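Local coordinates for extracellular sialidase/neuraminidase, putative (Aspergillus fumigatus, PDB 2XZI), which probably releases terminal sialic acids by hydrolysis as an exo-glycosidase, and acts as a Kdnase, on deaminated neuraminic acid (Kdn), at residues L240-V254 against F262-C276. Sequence-based numbering, arbitrary orientation. Where two conformers were deposited one is given.
Sequences LYRNDRPSQKGYRMV and FGAFAPDAGLPDPAC. With KDM (deamino-alpha-neuraminic acid), chain C.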
loop_
_atom_site.group_PDB
_atom_site.type_symbol
_atom_site.label_atom_id
_atom_site.label_comp_id
_atom_site.label_asym_id
_atom_site.label_seq_id
_atom_site.Cartn_x
_atom_site.Cartn_y
_atom_site.Cartn_z
ATOM N N LEU A 240 -7.718 -17.943 -0.645
ATOM C CA LEU A 240 -7.070 -16.685 -1.046
ATOM C C LEU A 240 -7.990 -15.890 -1.943
ATOM O O LEU A 240 -8.815 -16.445 -2.676
ATOM C CB LEU A 240 -5.756 -16.947 -1.794
ATOM C CG LEU A 240 -4.661 -17.716 -1.043
ATOM C CD1 LEU A 240 -3.429 -17.951 -1.913
ATOM C CD2 LEU A 240 -4.282 -16.997 0.249
ATOM N N TYR A 241 -7.803 -14.575 -1.917
ATOM C CA TYR A 241 -8.659 -13.635 -2.629
ATOM C C TYR A 241 -7.749 -12.539 -3.164
ATOM O O TYR A 241 -7.101 -11.852 -2.367
ATOM C CB TYR A 241 -9.694 -13.095 -1.623
ATOM C CG TYR A 241 -10.541 -11.876 -1.966
ATOM C CD1 TYR A 241 -10.070 -10.589 -1.715
ATOM C CD2 TYR A 241 -11.843 -12.009 -2.445
ATOM C CE1 TYR A 241 -10.854 -9.476 -1.966
ATOM C CE2 TYR A 241 -12.636 -10.889 -2.708
ATOM C CZ TYR A 241 -12.134 -9.627 -2.462
ATOM O OH TYR A 241 -12.901 -8.503 -2.722
ATOM N N ARG A 242 -7.671 -12.415 -4.496
ATOM C CA ARG A 242 -6.994 -11.292 -5.137
ATOM C C ARG A 242 -8.032 -10.251 -5.514
ATOM O O ARG A 242 -9.094 -10.583 -6.060
ATOM C CB ARG A 242 -6.233 -11.703 -6.406
ATOM C CG ARG A 242 -4.861 -12.337 -6.197
ATOM C CD ARG A 242 -3.720 -11.310 -5.944
ATOM N NE ARG A 242 -3.449 -10.386 -7.055
ATOM C CZ ARG A 242 -2.267 -10.214 -7.660
ATOM N NH1 ARG A 242 -1.197 -10.903 -7.286
ATOM N NH2 ARG A 242 -2.150 -9.335 -8.655
ATOM N N ASN A 243 -7.742 -8.992 -5.208
ATOM C CA ASN A 243 -8.617 -7.882 -5.564
ATOM C C ASN A 243 -7.726 -6.811 -6.180
ATOM O O ASN A 243 -6.962 -6.124 -5.488
ATOM C CB ASN A 243 -9.385 -7.411 -4.319
ATOM C CG ASN A 243 -10.324 -6.255 -4.597
ATOM O OD1 ASN A 243 -9.961 -5.311 -5.296
ATOM N ND2 ASN A 243 -11.524 -6.308 -4.027
ATOM N N ASP A 244 -7.770 -6.724 -7.506
ATOM C CA ASP A 244 -6.796 -5.962 -8.267
ATOM C C ASP A 244 -7.403 -4.706 -8.870
ATOM O O ASP A 244 -8.614 -4.640 -9.158
ATOM C CB ASP A 244 -6.244 -6.825 -9.411
ATOM C CG ASP A 244 -5.293 -7.922 -8.937
ATOM O OD1 ASP A 244 -5.258 -8.220 -7.726
ATOM O OD2 ASP A 244 -4.589 -8.505 -9.783
ATOM N N ARG A 245 -6.537 -3.730 -9.114
ATOM C CA ARG A 245 -6.866 -2.554 -9.902
ATOM C C ARG A 245 -7.150 -2.957 -11.347
ATOM O O ARG A 245 -6.358 -3.689 -11.958
ATOM C CB ARG A 245 -5.663 -1.610 -9.862
ATOM C CG ARG A 245 -5.754 -0.412 -10.797
ATOM C CD ARG A 245 -4.507 0.423 -10.662
ATOM N NE ARG A 245 -4.430 1.481 -11.668
ATOM C CZ ARG A 245 -3.626 2.539 -11.575
ATOM N NH1 ARG A 245 -2.880 2.739 -10.483
ATOM N NH2 ARG A 245 -3.618 3.437 -12.554
ATOM N N PRO A 246 -8.276 -2.475 -11.903
ATOM C CA PRO A 246 -8.571 -2.796 -13.303
ATOM C C PRO A 246 -7.670 -2.022 -14.275
ATOM O O PRO A 246 -7.165 -0.943 -13.934
ATOM C CB PRO A 246 -10.019 -2.323 -13.455
ATOM C CG PRO A 246 -10.130 -1.155 -12.491
ATOM C CD PRO A 246 -9.330 -1.640 -11.286
ATOM N N SER A 247 -7.489 -2.563 -15.485
ATOM C CA SER A 247 -6.732 -1.843 -16.531
ATOM C C SER A 247 -7.474 -0.586 -17.034
ATOM O O SER A 247 -6.846 0.403 -17.424
ATOM C CB SER A 247 -6.332 -2.773 -17.690
ATOM O OG SER A 247 -7.450 -3.373 -18.311
ATOM N N GLN A 248 -8.802 -0.639 -17.006
ATOM C CA GLN A 248 -9.639 0.503 -17.359
ATOM C C GLN A 248 -10.622 0.794 -16.233
ATOM O O GLN A 248 -11.029 -0.118 -15.497
ATOM C CB GLN A 248 -10.395 0.258 -18.674
ATOM C CG GLN A 248 -9.580 0.524 -19.951
ATOM C CD GLN A 248 -8.904 -0.716 -20.520
ATOM O OE1 GLN A 248 -9.304 -1.847 -20.236
ATOM N NE2 GLN A 248 -7.880 -0.504 -21.346
ATOM N N LYS A 249 -11.001 2.062 -16.105
ATOM C CA LYS A 249 -11.927 2.492 -15.063
ATOM C C LYS A 249 -13.201 1.653 -15.076
ATOM O O LYS A 249 -13.681 1.262 -16.149
ATOM C CB LYS A 249 -12.292 3.962 -15.254
ATOM C CG LYS A 249 -11.109 4.903 -15.248
ATOM C CD LYS A 249 -11.572 6.353 -15.219
ATOM C CE LYS A 249 -10.476 7.262 -14.677
ATOM N NZ LYS A 249 -11.000 8.619 -14.372
ATOM N N GLY A 250 -13.736 1.373 -13.888
ATOM C CA GLY A 250 -14.955 0.609 -13.768
ATOM C C GLY A 250 -15.101 -0.003 -12.395
ATOM O O GLY A 250 -15.749 0.590 -11.521
ATOM N N TYR A 251 -14.498 -1.185 -12.223
ATOM C CA TYR A 251 -14.694 -2.036 -11.045
ATOM C C TYR A 251 -13.427 -2.776 -10.679
ATOM O O TYR A 251 -12.592 -3.057 -11.538
ATOM C CB TYR A 251 -15.807 -3.065 -11.315
ATOM C CG TYR A 251 -17.114 -2.412 -11.686
ATOM C CD1 TYR A 251 -17.976 -1.930 -10.699
ATOM C CD2 TYR A 251 -17.463 -2.229 -13.023
ATOM C CE1 TYR A 251 -19.167 -1.296 -11.033
ATOM C CE2 TYR A 251 -18.653 -1.608 -13.370
ATOM C CZ TYR A 251 -19.493 -1.141 -12.368
ATOM O OH TYR A 251 -20.674 -0.525 -12.706
ATOM N N ARG A 252 -13.311 -3.115 -9.400
ATOM C CA ARG A 252 -12.235 -3.997 -8.955
ATOM C C ARG A 252 -12.334 -5.359 -9.636
ATOM O O ARG A 252 -13.439 -5.846 -9.922
ATOM C CB ARG A 252 -12.294 -4.188 -7.446
ATOM C CG ARG A 252 -12.245 -2.912 -6.629
ATOM C CD ARG A 252 -10.945 -2.134 -6.775
ATOM N NE ARG A 252 -9.776 -2.874 -6.302
ATOM C CZ ARG A 252 -8.546 -2.381 -6.321
ATOM N NH1 ARG A 252 -8.333 -1.128 -6.739
ATOM N NH2 ARG A 252 -7.539 -3.118 -5.866
ATOM N N MET A 253 -11.182 -5.953 -9.924
ATOM C CA MET A 253 -11.113 -7.272 -10.543
ATOM C C MET A 253 -10.769 -8.305 -9.482
ATOM O O MET A 253 -9.723 -8.213 -8.839
ATOM C CB MET A 253 -10.079 -7.273 -11.675
ATOM C CG MET A 253 -10.401 -6.318 -12.827
ATOM S SD MET A 253 -11.927 -6.736 -13.693
ATOM C CE MET A 253 -11.391 -8.180 -14.588
ATOM N N VAL A 254 -11.645 -9.287 -9.291
ATOM C CA VAL A 254 -11.521 -10.246 -8.196
ATOM C C VAL A 254 -11.311 -11.668 -8.700
ATOM O O VAL A 254 -11.950 -12.095 -9.668
ATOM C CB VAL A 254 -12.758 -10.173 -7.218
ATOM C CG1 VAL A 254 -12.777 -11.328 -6.226
ATOM C CG2 VAL A 254 -12.762 -8.836 -6.482
ATOM N N PHE A 262 -5.574 -20.360 -8.927
ATOM C CA PHE A 262 -6.693 -19.436 -8.889
ATOM C C PHE A 262 -7.647 -19.644 -10.036
ATOM O O PHE A 262 -7.255 -20.098 -11.112
ATOM C CB PHE A 262 -6.208 -17.986 -8.947
ATOM C CG PHE A 262 -5.763 -17.443 -7.624
ATOM C CD1 PHE A 262 -4.628 -17.932 -6.991
ATOM C CD2 PHE A 262 -6.484 -16.421 -7.015
ATOM C CE1 PHE A 262 -4.225 -17.404 -5.766
ATOM C CE2 PHE A 262 -6.083 -15.900 -5.799
ATOM C CZ PHE A 262 -4.964 -16.376 -5.185
ATOM N N GLY A 263 -8.902 -19.280 -9.794
ATOM C CA GLY A 263 -9.892 -19.184 -10.851
ATOM C C GLY A 263 -9.737 -17.873 -11.596
ATOM O O GLY A 263 -8.783 -17.104 -11.361
ATOM N N ALA A 264 -10.693 -17.602 -12.476
ATOM C CA ALA A 264 -10.656 -16.411 -13.312
ATOM C C ALA A 264 -10.881 -15.112 -12.539
ATOM O O ALA A 264 -11.585 -15.078 -11.523
ATOM C CB ALA A 264 -11.668 -16.523 -14.436
ATOM N N PHE A 265 -10.262 -14.053 -13.050
ATOM C CA PHE A 265 -10.571 -12.696 -12.614
ATOM C C PHE A 265 -11.836 -12.202 -13.299
ATOM O O PHE A 265 -12.023 -12.415 -14.502
ATOM C CB PHE A 265 -9.421 -11.735 -12.909
ATOM C CG PHE A 265 -8.301 -11.815 -11.909
ATOM C CD1 PHE A 265 -7.309 -12.787 -12.037
ATOM C CD2 PHE A 265 -8.235 -10.913 -10.835
ATOM C CE1 PHE A 265 -6.258 -12.882 -11.106
ATOM C CE2 PHE A 265 -7.180 -11.001 -9.909
ATOM C CZ PHE A 265 -6.197 -11.977 -10.044
ATOM N N ALA A 266 -12.700 -11.548 -12.528
ATOM C CA ALA A 266 -13.936 -10.965 -13.045
ATOM C C ALA A 266 -14.261 -9.693 -12.275
ATOM O O ALA A 266 -13.927 -9.579 -11.095
ATOM C CB ALA A 266 -15.085 -11.975 -12.935
ATOM N N PRO A 267 -14.904 -8.717 -12.942
ATOM C CA PRO A 267 -15.207 -7.473 -12.236
ATOM C C PRO A 267 -16.196 -7.716 -11.103
ATOM O O PRO A 267 -17.119 -8.539 -11.244
ATOM C CB PRO A 267 -15.810 -6.575 -13.326
ATOM C CG PRO A 267 -16.221 -7.517 -14.411
ATOM C CD PRO A 267 -15.277 -8.660 -14.371
ATOM N N ASP A 268 -15.985 -7.034 -9.975
ATOM C CA ASP A 268 -16.915 -7.078 -8.855
ATOM C C ASP A 268 -17.811 -5.858 -8.956
ATOM O O ASP A 268 -17.380 -4.740 -8.683
ATOM C CB ASP A 268 -16.165 -7.075 -7.521
ATOM C CG ASP A 268 -17.085 -7.277 -6.330
ATOM O OD1 ASP A 268 -18.272 -6.888 -6.387
ATOM O OD2 ASP A 268 -16.615 -7.830 -5.318
ATOM N N ALA A 269 -19.054 -6.072 -9.377
ATOM C CA ALA A 269 -19.968 -4.959 -9.618
ATOM C C ALA A 269 -20.325 -4.195 -8.338
ATOM O O ALA A 269 -20.851 -3.081 -8.399
ATOM C CB ALA A 269 -21.228 -5.453 -10.340
ATOM N N GLY A 270 -20.014 -4.792 -7.185
ATOM C CA GLY A 270 -20.250 -4.156 -5.883
ATOM C C GLY A 270 -19.147 -3.178 -5.486
ATOM O O GLY A 270 -19.302 -2.436 -4.507
ATOM N N LEU A 271 -18.056 -3.163 -6.257
ATOM C CA LEU A 271 -16.859 -2.367 -5.924
ATOM C C LEU A 271 -16.374 -1.497 -7.097
ATOM O O LEU A 271 -15.386 -1.827 -7.763
ATOM C CB LEU A 271 -15.726 -3.278 -5.424
ATOM C CG LEU A 271 -15.975 -4.115 -4.165
ATOM C CD1 LEU A 271 -14.786 -5.047 -3.917
ATOM C CD2 LEU A 271 -16.293 -3.231 -2.935
ATOM N N PRO A 272 -17.078 -0.387 -7.363
ATOM C CA PRO A 272 -16.613 0.566 -8.368
ATOM C C PRO A 272 -15.195 1.052 -8.041
ATOM O O PRO A 272 -14.816 1.136 -6.870
ATOM C CB PRO A 272 -17.650 1.696 -8.270
ATOM C CG PRO A 272 -18.193 1.594 -6.883
ATOM C CD PRO A 272 -18.249 0.118 -6.626
ATOM N N ASP A 273 -14.417 1.316 -9.084
ATOM C CA ASP A 273 -13.035 1.751 -8.921
ATOM C C ASP A 273 -12.666 2.582 -10.148
ATOM O O ASP A 273 -13.091 2.245 -11.257
ATOM C CB ASP A 273 -12.125 0.527 -8.812
ATOM C CG ASP A 273 -10.677 0.906 -8.559
ATOM O OD1 ASP A 273 -9.940 1.168 -9.531
ATOM O OD2 ASP A 273 -10.282 0.972 -7.365
ATOM N N PRO A 274 -11.873 3.653 -9.978
ATOM C CA PRO A 274 -11.548 4.552 -11.096
ATOM C C PRO A 274 -10.211 4.208 -11.756
ATOM O O PRO A 274 -9.598 5.070 -12.352
ATOM C CB PRO A 274 -11.483 5.923 -10.407
ATOM C CG PRO A 274 -10.841 5.578 -9.047
ATOM C CD PRO A 274 -11.425 4.215 -8.683
ATOM N N ALA A 275 -9.809 2.940 -11.669
ATOM C CA ALA A 275 -8.470 2.500 -12.072
ATOM C C ALA A 275 -7.432 3.144 -11.139
ATOM O O ALA A 275 -6.667 4.044 -11.515
ATOM C CB ALA A 275 -8.187 2.818 -13.564
ATOM N N CYS A 276 -7.445 2.676 -9.892
ATOM C CA CYS A 276 -6.551 3.166 -8.850
ATOM C C CYS A 276 -6.254 1.980 -7.920
ATOM O O CYS A 276 -6.994 1.015 -7.890
ATOM C CB CYS A 276 -7.208 4.332 -8.078
ATOM S SG CYS A 276 -6.187 5.142 -6.828
HETATM C C2 KDM C . 0.206 5.425 -10.949
HETATM C C1 KDM C . -1.169 5.988 -10.613
HETATM C C3 KDM C . 1.148 5.533 -9.736
HETATM C C4 KDM C . 2.263 4.447 -9.721
HETATM C C5 KDM C . 2.467 3.718 -11.055
HETATM C C6 KDM C . 1.118 3.108 -11.511
HETATM C C7 KDM C . 1.155 2.560 -12.947
HETATM C C8 KDM C . -0.148 1.808 -13.271
HETATM C C9 KDM C . -0.143 1.306 -14.705
HETATM O O5 KDM C . 3.506 2.712 -10.947
HETATM O O1A KDM C . -1.263 6.810 -9.671
HETATM O O1B KDM C . -2.109 5.584 -11.337
HETATM O O4 KDM C . 3.488 5.084 -9.356
HETATM O O6 KDM C . 0.005 4.060 -11.430
HETATM O O7 KDM C . 1.320 3.652 -13.856
HETATM O O8 KDM C . -0.304 0.669 -12.413
HETATM O O9 KDM C . 0.893 0.316 -14.812
HETATM O O2 KDM C . 0.683 6.247 -12.022
HETATM O O HOH W 1 -15.469 -8.960 -3.301
#
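R252 and D273 form the salt bridge of this contact: R252 NH1 lies 2.9 Å from D273 OD2, which sits in the guanidinium plane, whereas the donor comes in from well above the carboxylate plane. D273 OD2 also accepts from N295, while OD1 takes the backbone N of C276 through its syn lone pair, an Asx motif. Bends at chi2 and chi3 (-64° and -63°) fold the R252 chain back, and its NE reaches N243 OD1 at 2.6 Å, nearly straight at 174°. The guanidinium is thus held between the N243 amide and the D273 carboxylate.

Backbone bonds join strand 250-254 first to 272-273, through the G250 and D273 pair, then to 266-268, where V254 N meets A266 O at 2.9 Å. The chain bridges the two by a type I turn, D268 to L271, whose L271 O accepts from R252 N at 2.9 Å. Outward, F265 lays CZ 3.6 Å from R242 CB, and F262 CZ comes 3.5 Å from L240 CB; M253 SD rests on P267.

A275 O and C276 lie over one face of the extended R245's guanidinium; NH1, salt-bridged to E229, and NH2 (2.9 Å) donate to KDM O1B. One antiparallel blade of the sialidase beta-propeller thus delivers an arginine to the sugar carboxylate.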